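Local coordinates for protein quinone oxidoreductase (Coxiella burnetii, PDB 3TQH) that binds NADPH and probably uses it to reduce quinones, at residues A[187-190]-A[191-195]; A[206-209]-A[210-214]; A[253-256]-A[257-261]; A[279-283]-A[284-288]; A[293-296]-A[297-301]. One frame throughout, in Å; residues are numbered along the deposited sequence.

How the contacts relate
All five contacts are local, each within one continuous piece of chain, and they follow one another in sequence without touching. Contact 1 alone reaches the cofactor: Asn188 belongs to the NADPH pocket and faces the phosphate on the adenosine ribose. Contacts 1, 2 and 3 lie along the parallel six-stranded Rossmann sheet; the centres of contacts 1 and 2 are about 18 Å apart, those of 2 and 3 about 20 Å. Contact 4 ends helix 272-283, its nearest atoms about 5 Å from contact 1. Contact 5 follows on strand 291-295, about 42 Å from contact 3 between centres and on the opposite side of the chain's centre.

Contact 1: A[187-190]-A[191-195]; sequences RNHA and FLKAL. With NDP (NADPH dihydro-nicotinamide-adenine-dinucleotide phosphate), chain B.
A water bridges Arg187 O and Phe191 N, donating to the first and accepting from the second, each at 2.7 Å, and so stands in for a direct i to i+4 bond. From the next residue on the bonds are direct: Leu192 N to Asn188 O at 3.0 Å, Lys193 N to His189 O at 2.9 Å, nearly straight (164° at the hydrogen), and Ala194 N to Ala190 O at 3.1 Å. His189 and Lys193 run side by side and point the same way, both also touching Cys200; with CG of His189 anti to its backbone N (chi1 -177°), the ring's CE1 comes to 3.6 Å from Lys193 CE. The Lys193 chain bends at chi2, and its NZ bonds Glu198 O. These turns belong to helix 186-195, the crossover of a beta-alpha-beta unit between strands 179-184 and 199-202 of the Rossmann sheet. Leu192, on the buried side, rests its CG on Asn188 O at 3.3 Å and packs against Thr182, Ala184 and Cys200. Asn188 belongs to the NADPH pocket and lies beside the phosphate on the adenosine ribose, near Ser185. Phe191 has a cation-pi partner in Arg313, and the edge of its ring is turned to Asn188 O.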
# COMPACT_ATOMS: atom_id res chain seq x y z
N ARG A 187 -17.30 6.09 -12.78
CA ARG A 187 -16.50 5.17 -13.58
C ARG A 187 -16.09 3.88 -12.84
O ARG A 187 -15.90 2.84 -13.48
CB ARG A 187 -15.25 5.91 -14.07
CG ARG A 187 -14.26 5.07 -14.83
CD ARG A 187 -13.08 5.88 -15.32
NE ARG A 187 -12.28 5.08 -16.25
CZ ARG A 187 -12.56 4.90 -17.54
NH1 ARG A 187 -13.63 5.48 -18.09
NH2 ARG A 187 -11.77 4.15 -18.29
N ASN A 188 -15.94 3.95 -11.52
CA ASN A 188 -15.52 2.80 -10.71
C ASN A 188 -16.66 2.09 -9.96
O ASN A 188 -16.44 1.09 -9.29
CB ASN A 188 -14.44 3.24 -9.72
CG ASN A 188 -13.14 3.64 -10.40
OD1 ASN A 188 -12.54 4.65 -10.05
ND2 ASN A 188 -12.69 2.84 -11.35
N HIS A 189 -17.89 2.60 -10.10
CA HIS A 189 -19.07 2.06 -9.43
C HIS A 189 -19.23 0.56 -9.70
O HIS A 189 -19.25 -0.25 -8.76
CB HIS A 189 -20.30 2.85 -9.91
CG HIS A 189 -21.60 2.46 -9.27
ND1 HIS A 189 -22.35 1.38 -9.69
CD2 HIS A 189 -22.33 3.06 -8.30
CE1 HIS A 189 -23.46 1.31 -8.98
NE2 HIS A 189 -23.47 2.32 -8.12
N ALA A 190 -19.32 0.19 -10.98
CA ALA A 190 -19.49 -1.21 -11.40
C ALA A 190 -18.34 -2.11 -10.93
O ALA A 190 -18.56 -3.25 -10.52
CB ALA A 190 -19.64 -1.28 -12.91
N PHE A 191 -17.12 -1.60 -11.01
CA PHE A 191 -15.93 -2.32 -10.54
C PHE A 191 -16.05 -2.67 -9.05
O PHE A 191 -15.79 -3.81 -8.65
CB PHE A 191 -14.69 -1.46 -10.81
CG PHE A 191 -13.41 -2.03 -10.26
CD1 PHE A 191 -12.73 -3.03 -10.94
CD2 PHE A 191 -12.85 -1.53 -9.09
CE1 PHE A 191 -11.53 -3.55 -10.44
CE2 PHE A 191 -11.65 -2.04 -8.59
CZ PHE A 191 -11.00 -3.05 -9.27
N LEU A 192 -16.45 -1.70 -8.24
CA LEU A 192 -16.52 -1.89 -6.80
C LEU A 192 -17.71 -2.74 -6.35
O LEU A 192 -17.61 -3.50 -5.40
CB LEU A 192 -16.52 -0.53 -6.09
CG LEU A 192 -15.23 0.28 -6.28
CD1 LEU A 192 -15.34 1.64 -5.59
CD2 LEU A 192 -14.01 -0.51 -5.77
N LYS A 193 -18.84 -2.60 -7.05
CA LYS A 193 -20.00 -3.47 -6.79
C LYS A 193 -19.60 -4.92 -6.97
O LYS A 193 -19.88 -5.76 -6.11
CB LYS A 193 -21.16 -3.12 -7.71
CG LYS A 193 -21.91 -1.84 -7.32
CD LYS A 193 -23.07 -2.12 -6.36
CE LYS A 193 -23.89 -0.87 -6.10
NZ LYS A 193 -25.24 -1.19 -5.55
N ALA A 194 -18.91 -5.21 -8.08
CA ALA A 194 -18.46 -6.56 -8.39
C ALA A 194 -17.47 -7.13 -7.36
O ALA A 194 -17.41 -8.35 -7.17
CB ALA A 194 -17.85 -6.61 -9.80
N LEU A 195 -16.71 -6.26 -6.69
CA LEU A 195 -15.78 -6.69 -5.63
C LEU A 195 -16.45 -6.89 -4.27
O LEU A 195 -15.83 -7.42 -3.35
CB LEU A 195 -14.62 -5.70 -5.48
CG LEU A 195 -13.62 -5.56 -6.63
CD1 LEU A 195 -12.45 -4.72 -6.16
CD2 LEU A 195 -13.13 -6.91 -7.12
PA NDP B . -4.21 5.16 -4.29
O1A NDP B . -3.45 6.17 -5.05
O2A NDP B . -4.04 3.81 -4.86
O5B NDP B . -5.77 5.54 -4.28
C5B NDP B . -6.36 6.04 -5.46
C4B NDP B . -7.88 6.04 -5.32
O4B NDP B . -8.27 7.14 -4.53
C3B NDP B . -8.63 6.18 -6.64
O3B NDP B . -9.23 4.94 -6.97
C2B NDP B . -9.66 7.27 -6.40
O2B NDP B . -10.97 6.89 -6.77
C1B NDP B . -9.58 7.50 -4.90
N9A NDP B . -9.83 8.89 -4.48
C8A NDP B . -9.08 10.00 -4.78
N7A NDP B . -9.63 11.07 -4.18
C5A NDP B . -10.71 10.66 -3.49
C6A NDP B . -11.63 11.36 -2.71
N6A NDP B . -11.49 12.67 -2.55
N1A NDP B . -12.67 10.69 -2.12
C2A NDP B . -12.79 9.32 -2.30
N3A NDP B . -11.88 8.62 -3.07
C4A NDP B . -10.85 9.29 -3.66
O3 NDP B . -3.79 5.20 -2.73
PN NDP B . -3.60 3.93 -1.75
O1N NDP B . -2.35 3.23 -2.10
O2N NDP B . -4.84 3.16 -1.61
O5D NDP B . -3.35 4.72 -0.37
C5D NDP B . -4.26 5.67 0.13
C4D NDP B . -3.59 6.53 1.19
O4D NDP B . -3.17 5.72 2.28
C3D NDP B . -2.35 7.23 0.65
O3D NDP B . -2.35 8.57 1.06
C2D NDP B . -1.19 6.45 1.23
O2D NDP B . -0.04 7.25 1.40
C1D NDP B . -1.79 5.94 2.54
N1N NDP B . -1.18 4.70 3.08
C2N NDP B . -0.79 4.70 4.40
C3N NDP B . -0.15 3.61 4.98
C7N NDP B . 0.27 3.62 6.42
O7N NDP B . 0.92 2.49 6.95
N7N NDP B . 0.02 4.70 7.17
C4N NDP B . 0.12 2.40 4.12
C5N NDP B . -0.34 2.46 2.70
C6N NDP B . -0.97 3.62 2.25
P2B NDP B . -11.70 7.52 -8.05
O1X NDP B . -12.93 6.71 -8.35
O2X NDP B . -10.78 7.46 -9.25
O3X NDP B . -12.10 8.95 -7.81
O HOH W 1 -16.40 0.21 -12.92

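Contact 2: A[206-209]-A[210-214]; sequences EDFL and LAIST
Phe208 O receives weak backbone bonds from both Ala211 N and Ile212 N, and Leu210 N donates weakly to Asp207 O at 3.0 Å. The bond from Ile212 N to Leu209 O, 3.1 Å long, is straighter, although the donor stands well above the carbonyl plane. Mixed i+3 and i+4 bonding of this kind marks a single, loosely wound helical turn, 208-211. Its start is capped: Asp207, at the N-cap, accepts a weak bond from Leu209 N through OD1 at 3.2 Å. CG of Asp207 is anti to the backbone N (chi1 175°), which brings OD1 to the N-H of Leu209.

Polar-to-apolar contacts come from Glu206, whose extended chain carries its carboxylate across the turn. OE2 lies 3.3 Å from Ala211 CB, while OE1 lies 3.8 Å from Leu210 CB. Leu210 also meets the capping residue, its side chain at about a right angle to that of Asp207, with CD1 4.0 Å from Asp207 CB.

Apolar contact across the turn is light: Ile212 CD1 approaches the edge of the Phe208 ring, 4.3 Å from CD1 of that ring. Leu209, the next residue along, leans its CG over one face of the ring, offset toward the rim.

Phe208 is the buried residue here, set edge-to-face with His159 and packed on Leu157 of strand 155-158, Ile201 of strand 199-202 and Gln230 of helix 225-231. Ile212 shares Leu157 and Ile201, so the turn packs on residues of strands 155-158 and 199-202.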
# COMPACT_ATOMS: atom_id res chain seq x y z
N GLU A 206 -22.44 14.70 -4.76
CA GLU A 206 -22.94 15.29 -3.52
C GLU A 206 -22.04 14.93 -2.34
O GLU A 206 -21.20 14.04 -2.43
CB GLU A 206 -24.37 14.82 -3.22
CG GLU A 206 -24.47 13.33 -2.81
CD GLU A 206 -25.87 12.92 -2.33
OE1 GLU A 206 -26.76 13.80 -2.17
OE2 GLU A 206 -26.07 11.71 -2.12
N ASP A 207 -22.25 15.64 -1.23
CA ASP A 207 -21.61 15.33 0.04
C ASP A 207 -21.89 13.87 0.38
O ASP A 207 -23.04 13.45 0.44
CB ASP A 207 -22.16 16.27 1.13
CG ASP A 207 -21.63 15.96 2.53
OD1 ASP A 207 -20.61 15.26 2.69
OD2 ASP A 207 -22.27 16.45 3.50
N PHE A 208 -20.83 13.08 0.56
CA PHE A 208 -20.98 11.65 0.80
C PHE A 208 -21.80 11.35 2.04
O PHE A 208 -22.45 10.31 2.11
CB PHE A 208 -19.62 10.94 0.86
CG PHE A 208 -18.82 11.26 2.08
CD1 PHE A 208 -18.99 10.53 3.26
CD2 PHE A 208 -17.89 12.29 2.07
CE1 PHE A 208 -18.26 10.83 4.40
CE2 PHE A 208 -17.15 12.60 3.20
CZ PHE A 208 -17.34 11.86 4.38
N LEU A 209 -21.77 12.25 3.03
CA LEU A 209 -22.57 12.08 4.24
C LEU A 209 -24.06 11.98 3.92
O LEU A 209 -24.77 11.17 4.52
CB LEU A 209 -22.33 13.23 5.23
CG LEU A 209 -20.96 13.32 5.89
CD1 LEU A 209 -20.90 14.52 6.83
CD2 LEU A 209 -20.61 12.03 6.64
N LEU A 210 -24.53 12.79 2.97
CA LEU A 210 -25.94 12.81 2.59
C LEU A 210 -26.40 11.50 1.98
O LEU A 210 -27.56 11.13 2.11
CB LEU A 210 -26.21 13.95 1.60
CG LEU A 210 -25.99 15.37 2.13
CD1 LEU A 210 -26.15 16.38 1.00
CD2 LEU A 210 -26.95 15.69 3.28
N ALA A 211 -25.48 10.80 1.31
CA ALA A 211 -25.78 9.52 0.68
C ALA A 211 -25.84 8.36 1.68
O ALA A 211 -26.39 7.31 1.37
CB ALA A 211 -24.74 9.23 -0.40
N ILE A 212 -25.28 8.55 2.88
CA ILE A 212 -25.25 7.50 3.90
C ILE A 212 -26.51 7.53 4.78
O ILE A 212 -26.73 8.49 5.52
CB ILE A 212 -23.97 7.58 4.76
CG1 ILE A 212 -22.76 7.24 3.90
CG2 ILE A 212 -24.05 6.63 5.95
CD1 ILE A 212 -21.45 7.34 4.63
N SER A 213 -27.31 6.47 4.68
CA SER A 213 -28.63 6.40 5.31
C SER A 213 -28.58 6.32 6.83
O SER A 213 -29.40 6.94 7.51
CB SER A 213 -29.39 5.17 4.81
OG SER A 213 -29.78 5.32 3.46
N THR A 214 -27.64 5.54 7.34
CA THR A 214 -27.60 5.18 8.76
C THR A 214 -26.18 5.30 9.30
O THR A 214 -25.22 5.20 8.53
CB THR A 214 -28.09 3.71 8.97
OG1 THR A 214 -27.99 3.34 10.35
CG2 THR A 214 -27.28 2.73 8.10

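Contact 3: A[253-256]-A[257-261]; sequences IEVA and KQKHR
Ile253 O accepts from Lys257 N at 2.9 Å, a regular helical bond. A water adds to it, donating to both Ile253 O and Arg261 O and so tying this turn to the chain that leaves the helix. Glu254 follows with its carbonyl bonded to Gln258 N at 3.0 Å. Its side chain starts anti to the backbone N (chi1 176°) and bends at chi2 (57°), which turns the carboxylate toward Lys257 and Gln258, one turn ahead. There OE1 lies 3.6 Å from Lys257 CD, and 4.4 Å from Lys257 NZ, beyond a salt bridge. OE2 faces the end of Gln258, 3.6 Å from NE2, with the carboxylate and amide planes 53° apart. Val255 O holds Lys259 N and has Lys259 CG packed against it at 3.2 Å; the valine side chain itself turns to Ile232, as does that of Ala256. Ala256 O takes the terminating bond, from Arg261 N at 2.8 Å. His260 has positive phi, and its N bonds Lys257 O, which completes a Schellman motif closing helix 249-258 before strand 262-264 of the Rossmann sheet. Ala256 is buried, its CB against Ala263 of that strand. After the turn, Arg261 curls back so that NH1 donates to His260 O, which lies in the guanidinium plane.

The main-chain bonds of the Schellman motif thus end the helix and the water bridges its last turns to Arg261, while Glu254 probably adds only a modest attraction to Lys257.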
# COMPACT_ATOMS: atom_id res chain seq x y z
N ILE A 253 -7.82 12.49 14.53
CA ILE A 253 -8.03 11.90 15.85
C ILE A 253 -8.49 12.95 16.86
O ILE A 253 -9.37 12.68 17.68
CB ILE A 253 -6.74 11.22 16.37
CG1 ILE A 253 -6.40 9.98 15.53
CG2 ILE A 253 -6.88 10.83 17.83
CD1 ILE A 253 -4.96 9.55 15.68
N GLU A 254 -7.90 14.14 16.79
CA GLU A 254 -8.28 15.24 17.68
C GLU A 254 -9.74 15.66 17.47
O GLU A 254 -10.49 15.80 18.43
CB GLU A 254 -7.32 16.43 17.53
CG GLU A 254 -7.69 17.68 18.33
CD GLU A 254 -7.81 17.44 19.84
OE1 GLU A 254 -7.36 16.38 20.33
OE2 GLU A 254 -8.35 18.33 20.55
N VAL A 255 -10.15 15.85 16.21
CA VAL A 255 -11.54 16.24 15.94
C VAL A 255 -12.50 15.13 16.37
O VAL A 255 -13.57 15.41 16.90
CB VAL A 255 -11.78 16.62 14.46
CG1 VAL A 255 -13.27 16.88 14.20
CG2 VAL A 255 -10.97 17.86 14.09
N ALA A 256 -12.10 13.88 16.17
CA ALA A 256 -12.90 12.75 16.64
C ALA A 256 -13.08 12.81 18.16
O ALA A 256 -14.20 12.70 18.67
CB ALA A 256 -12.25 11.43 16.24
N LYS A 257 -11.97 13.02 18.88
CA LYS A 257 -12.01 13.15 20.34
C LYS A 257 -12.99 14.25 20.77
O LYS A 257 -13.73 14.07 21.73
CB LYS A 257 -10.60 13.46 20.89
CG LYS A 257 -10.53 13.70 22.41
CD LYS A 257 -9.39 14.65 22.76
CE LYS A 257 -9.30 14.91 24.26
NZ LYS A 257 -8.01 15.58 24.65
N GLN A 258 -12.99 15.36 20.04
CA GLN A 258 -13.88 16.49 20.35
C GLN A 258 -15.34 16.13 20.08
O GLN A 258 -16.24 16.62 20.76
CB GLN A 258 -13.47 17.74 19.58
CG GLN A 258 -12.16 18.36 20.08
CD GLN A 258 -11.63 19.45 19.16
OE1 GLN A 258 -11.68 19.34 17.93
NE2 GLN A 258 -11.10 20.52 19.75
N LYS A 259 -15.58 15.28 19.08
CA LYS A 259 -16.92 14.74 18.82
C LYS A 259 -17.23 13.53 19.69
O LYS A 259 -18.27 12.90 19.53
CB LYS A 259 -17.07 14.35 17.35
CG LYS A 259 -16.74 15.45 16.33
CD LYS A 259 -17.94 16.32 15.97
CE LYS A 259 -17.73 17.02 14.63
NZ LYS A 259 -18.70 18.12 14.41
N HIS A 260 -16.31 13.19 20.61
CA HIS A 260 -16.46 12.07 21.54
C HIS A 260 -16.58 10.74 20.79
O HIS A 260 -17.38 9.88 21.15
CB HIS A 260 -17.64 12.30 22.49
CG HIS A 260 -17.44 13.47 23.41
ND1 HIS A 260 -18.04 13.55 24.65
CD2 HIS A 260 -16.69 14.59 23.28
CE1 HIS A 260 -17.67 14.68 25.24
NE2 HIS A 260 -16.86 15.33 24.42
N ARG A 261 -15.75 10.58 19.76
CA ARG A 261 -15.72 9.38 18.95
C ARG A 261 -14.33 8.75 18.93
O ARG A 261 -13.32 9.45 19.00
CB ARG A 261 -16.16 9.71 17.52
CG ARG A 261 -17.60 10.15 17.39
CD ARG A 261 -18.55 9.00 17.69
NE ARG A 261 -19.95 9.39 17.52
CZ ARG A 261 -20.71 9.96 18.45
NH1 ARG A 261 -20.23 10.25 19.66
NH2 ARG A 261 -21.97 10.25 18.17
O HOH W 2 -10.51 10.11 19.38

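Contact 4: A[279-283]-A[284-288]; sequences GKLVS and EDKLR
Leu281 and Leu287 meet CB to CB at 3.7 Å in the tightly packed half of this helix end. Both are buried, and their side chains cross at a slant, with Leu281 CD1 also near Leu287 CD2. Val282 adds CG2 to the same cluster, 4.2 Å from Leu287 CD2, and its CA-H points at Leu287 O with the carbon 3.4 Å away. What brings Leu287 back alongside the helix is a Schellman motif. Lys286 N bonds Leu281 O at 2.8 Å and Asp285 N bonds Val282 O, the latter from well above the carbonyl plane. Asp285, at positive phi, is the C-prime residue that reverses the chain. Leu281 O also receives weak bonds from Glu284 N and Leu287 N, so much of the turn gathers on a single carbonyl.

At the margin of this packed half, Lys280 O accepts two donors, Glu284 N at 2.9 Å and Ser283 OG at 2.6 Å. OG of Ser283 is placed for this by a chi1 of 58°, between backbone N and carbonyl carbon. The solvent side belongs to Lys280, Glu284 and Lys286. Lys280 and Glu284 both extend outward and cross, Lys280 CE lying 3.7 Å from Glu284 OE2; NZ stays 4.6 Å from that oxygen, so attraction between the charges is probably weak. Lys286 lays its CB against Leu281 CD2 and bends away farther along its chain.

Leu281 and Leu287 face helix 164-175, touching Leu172 and Leu168 respectively, while Val282 and Ser283 pack on the loop around Leu123 to Leu126. The turn thus joins helix 272-283 to the approach to strand 291-295.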
# COMPACT_ATOMS: atom_id res chain seq x y z
N GLY A 279 -1.48 -13.80 0.67
CA GLY A 279 -0.95 -14.46 -0.51
C GLY A 279 -1.67 -15.76 -0.85
O GLY A 279 -1.85 -16.08 -2.03
N LYS A 280 -2.08 -16.50 0.17
CA LYS A 280 -2.84 -17.73 -0.03
C LYS A 280 -4.19 -17.43 -0.71
O LYS A 280 -4.57 -18.08 -1.68
CB LYS A 280 -3.06 -18.45 1.30
CG LYS A 280 -3.40 -19.93 1.15
CD LYS A 280 -3.43 -20.63 2.50
CE LYS A 280 -3.60 -22.13 2.34
NZ LYS A 280 -3.83 -22.79 3.64
N LEU A 281 -4.90 -16.43 -0.18
CA LEU A 281 -6.16 -15.97 -0.74
C LEU A 281 -6.01 -15.63 -2.22
O LEU A 281 -6.82 -16.05 -3.04
CB LEU A 281 -6.69 -14.73 -0.00
CG LEU A 281 -7.16 -14.88 1.45
CD1 LEU A 281 -7.71 -13.54 1.95
CD2 LEU A 281 -8.21 -15.98 1.60
N VAL A 282 -4.96 -14.89 -2.55
CA VAL A 282 -4.73 -14.50 -3.94
C VAL A 282 -4.47 -15.72 -4.84
O VAL A 282 -4.98 -15.78 -5.95
CB VAL A 282 -3.56 -13.51 -4.08
CG1 VAL A 282 -3.37 -13.13 -5.55
CG2 VAL A 282 -3.80 -12.27 -3.24
N SER A 283 -3.69 -16.68 -4.34
CA SER A 283 -3.40 -17.89 -5.10
C SER A 283 -4.63 -18.78 -5.29
O SER A 283 -4.73 -19.49 -6.28
CB SER A 283 -2.28 -18.70 -4.44
OG SER A 283 -2.61 -19.05 -3.11
N GLU A 284 -5.56 -18.73 -4.34
CA GLU A 284 -6.79 -19.52 -4.40
C GLU A 284 -7.95 -18.78 -5.11
O GLU A 284 -9.10 -19.22 -5.04
CB GLU A 284 -7.22 -19.94 -2.98
CG GLU A 284 -6.25 -20.92 -2.31
CD GLU A 284 -6.58 -21.21 -0.85
OE1 GLU A 284 -7.26 -20.39 -0.19
OE2 GLU A 284 -6.14 -22.27 -0.34
N ASP A 285 -7.64 -17.68 -5.80
CA ASP A 285 -8.64 -16.82 -6.45
C ASP A 285 -9.76 -16.37 -5.49
O ASP A 285 -10.92 -16.23 -5.89
CB ASP A 285 -9.23 -17.51 -7.71
CG ASP A 285 -8.23 -17.59 -8.88
OD1 ASP A 285 -7.14 -16.98 -8.82
OD2 ASP A 285 -8.54 -18.27 -9.89
N LYS A 286 -9.40 -16.15 -4.23
CA LYS A 286 -10.35 -15.68 -3.21
C LYS A 286 -10.18 -14.19 -2.91
O LYS A 286 -11.00 -13.59 -2.22
CB LYS A 286 -10.19 -16.49 -1.92
CG LYS A 286 -10.56 -17.97 -2.06
CD LYS A 286 -10.49 -18.72 -0.72
CE LYS A 286 -11.73 -18.49 0.15
NZ LYS A 286 -12.89 -19.36 -0.23
N LEU A 287 -9.09 -13.62 -3.41
CA LEU A 287 -8.82 -12.19 -3.30
C LEU A 287 -8.14 -11.76 -4.60
O LEU A 287 -7.15 -12.36 -5.01
CB LEU A 287 -7.93 -11.91 -2.09
CG LEU A 287 -7.49 -10.46 -1.80
CD1 LEU A 287 -8.69 -9.54 -1.55
CD2 LEU A 287 -6.54 -10.44 -0.59
N ARG A 288 -8.69 -10.74 -5.25
CA ARG A 288 -8.12 -10.25 -6.51
C ARG A 288 -7.22 -9.06 -6.25
O ARG A 288 -7.61 -8.13 -5.54
CB ARG A 288 -9.22 -9.79 -7.46
CG ARG A 288 -8.68 -9.40 -8.82
CD ARG A 288 -9.62 -8.54 -9.63
NE ARG A 288 -8.94 -8.02 -10.81
CZ ARG A 288 -8.59 -8.74 -11.88
NH1 ARG A 288 -8.87 -10.04 -11.95
NH2 ARG A 288 -7.97 -8.15 -12.89

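Contact 5: A[293-296]-A[297-301]; sequences RIFQ and LSEAV
Glu299 supplies the polar bonds, reaching back from the N-cap position of helix 300-308 to the end of strand 291-295. Its OE2 takes the backbone N-H of Gln296 at 2.8 Å, nearly straight (168°), on the anti lone pair. OE1 forms a salt bridge with Arg293 NH2 at 3.2 Å through a weak hydrogen bond; it lies in the guanidinium plane at the edge, with the carboxylate turned 89° to that plane. A backbone bond answers in the other direction, Glu299 N to Gln296 O at 2.9 Å, so side chain and main chain of Glu299 both clasp Gln296. The chain of Glu299 is extended beyond CG, which lets it span the turn.

Apolar contact centres on Phe295. Glu299 CB meets the edge of its ring, 3.8 Å from CD1, and Arg293 CG lies over the rim of one face.

Strand 291-295, helix 300-308 and strand 315-319 form a beta-alpha-beta unit, and Arg293 and Phe295 pair by backbone bonds with strand 315-319. Phe295 packs on Phe318 and on Ala303 and Leu306 of the helix, while Leu297 and Ala300 touch Phe318 and strands 6-12 and 21-27.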
# COMPACT_ATOMS: atom_id res chain seq x y z
N ARG A 293 -1.86 -1.21 -14.56
CA ARG A 293 -0.81 -1.04 -15.55
C ARG A 293 0.56 -1.56 -15.10
O ARG A 293 0.92 -1.45 -13.93
CB ARG A 293 -0.71 0.41 -16.01
CG ARG A 293 0.37 0.59 -17.05
CD ARG A 293 0.24 1.79 -17.95
NE ARG A 293 1.49 1.93 -18.69
CZ ARG A 293 1.83 1.20 -19.75
NH1 ARG A 293 0.99 0.31 -20.28
NH2 ARG A 293 3.02 1.39 -20.32
N ILE A 294 1.29 -2.13 -16.05
CA ILE A 294 2.62 -2.68 -15.84
C ILE A 294 3.63 -1.79 -16.55
O ILE A 294 3.50 -1.57 -17.76
CB ILE A 294 2.73 -4.10 -16.44
CG1 ILE A 294 1.64 -5.02 -15.87
CG2 ILE A 294 4.12 -4.68 -16.18
CD1 ILE A 294 1.55 -6.37 -16.55
N PHE A 295 4.63 -1.31 -15.82
CA PHE A 295 5.66 -0.41 -16.36
C PHE A 295 7.05 -1.04 -16.36
O PHE A 295 7.34 -1.91 -15.53
CB PHE A 295 5.75 0.86 -15.50
CG PHE A 295 4.57 1.76 -15.60
CD1 PHE A 295 4.50 2.73 -16.59
CD2 PHE A 295 3.54 1.68 -14.68
CE1 PHE A 295 3.42 3.59 -16.68
CE2 PHE A 295 2.45 2.53 -14.76
CZ PHE A 295 2.38 3.48 -15.76
N GLN A 296 7.92 -0.58 -17.26
CA GLN A 296 9.36 -0.77 -17.08
C GLN A 296 9.91 0.34 -16.18
O GLN A 296 9.31 1.42 -16.08
CB GLN A 296 10.09 -0.73 -18.42
CG GLN A 296 9.53 -1.65 -19.49
CD GLN A 296 10.37 -1.61 -20.74
OE1 GLN A 296 11.56 -1.93 -20.70
NE2 GLN A 296 9.77 -1.22 -21.86
N LEU A 297 11.06 0.10 -15.53
CA LEU A 297 11.73 1.14 -14.72
C LEU A 297 12.03 2.38 -15.57
O LEU A 297 11.97 3.51 -15.08
CB LEU A 297 13.04 0.62 -14.12
CG LEU A 297 12.91 -0.38 -12.96
CD1 LEU A 297 14.26 -0.93 -12.58
CD2 LEU A 297 12.24 0.28 -11.77
N SER A 298 12.34 2.15 -16.83
CA SER A 298 12.53 3.21 -17.82
C SER A 298 11.36 4.21 -17.91
O SER A 298 11.55 5.35 -18.35
CB SER A 298 12.76 2.57 -19.19
OG SER A 298 12.48 3.48 -20.22
N GLU A 299 10.16 3.77 -17.52
CA GLU A 299 8.95 4.59 -17.58
C GLU A 299 8.56 5.17 -16.21
O GLU A 299 7.39 5.51 -15.99
CB GLU A 299 7.79 3.75 -18.10
CG GLU A 299 8.02 3.04 -19.42
CD GLU A 299 6.84 2.14 -19.78
OE1 GLU A 299 5.96 2.59 -20.54
OE2 GLU A 299 6.76 1.00 -19.27
N ALA A 300 9.52 5.30 -15.30
CA ALA A 300 9.22 5.72 -13.93
C ALA A 300 8.55 7.09 -13.85
O ALA A 300 7.61 7.27 -13.08
CB ALA A 300 10.49 5.70 -13.07
N VAL A 301 9.04 8.06 -14.63
CA VAL A 301 8.47 9.41 -14.62
C VAL A 301 6.97 9.35 -14.94
O VAL A 301 6.15 9.85 -14.18
CB VAL A 301 9.20 10.35 -15.60
CG1 VAL A 301 8.44 11.65 -15.78
CG2 VAL A 301 10.63 10.62 -15.12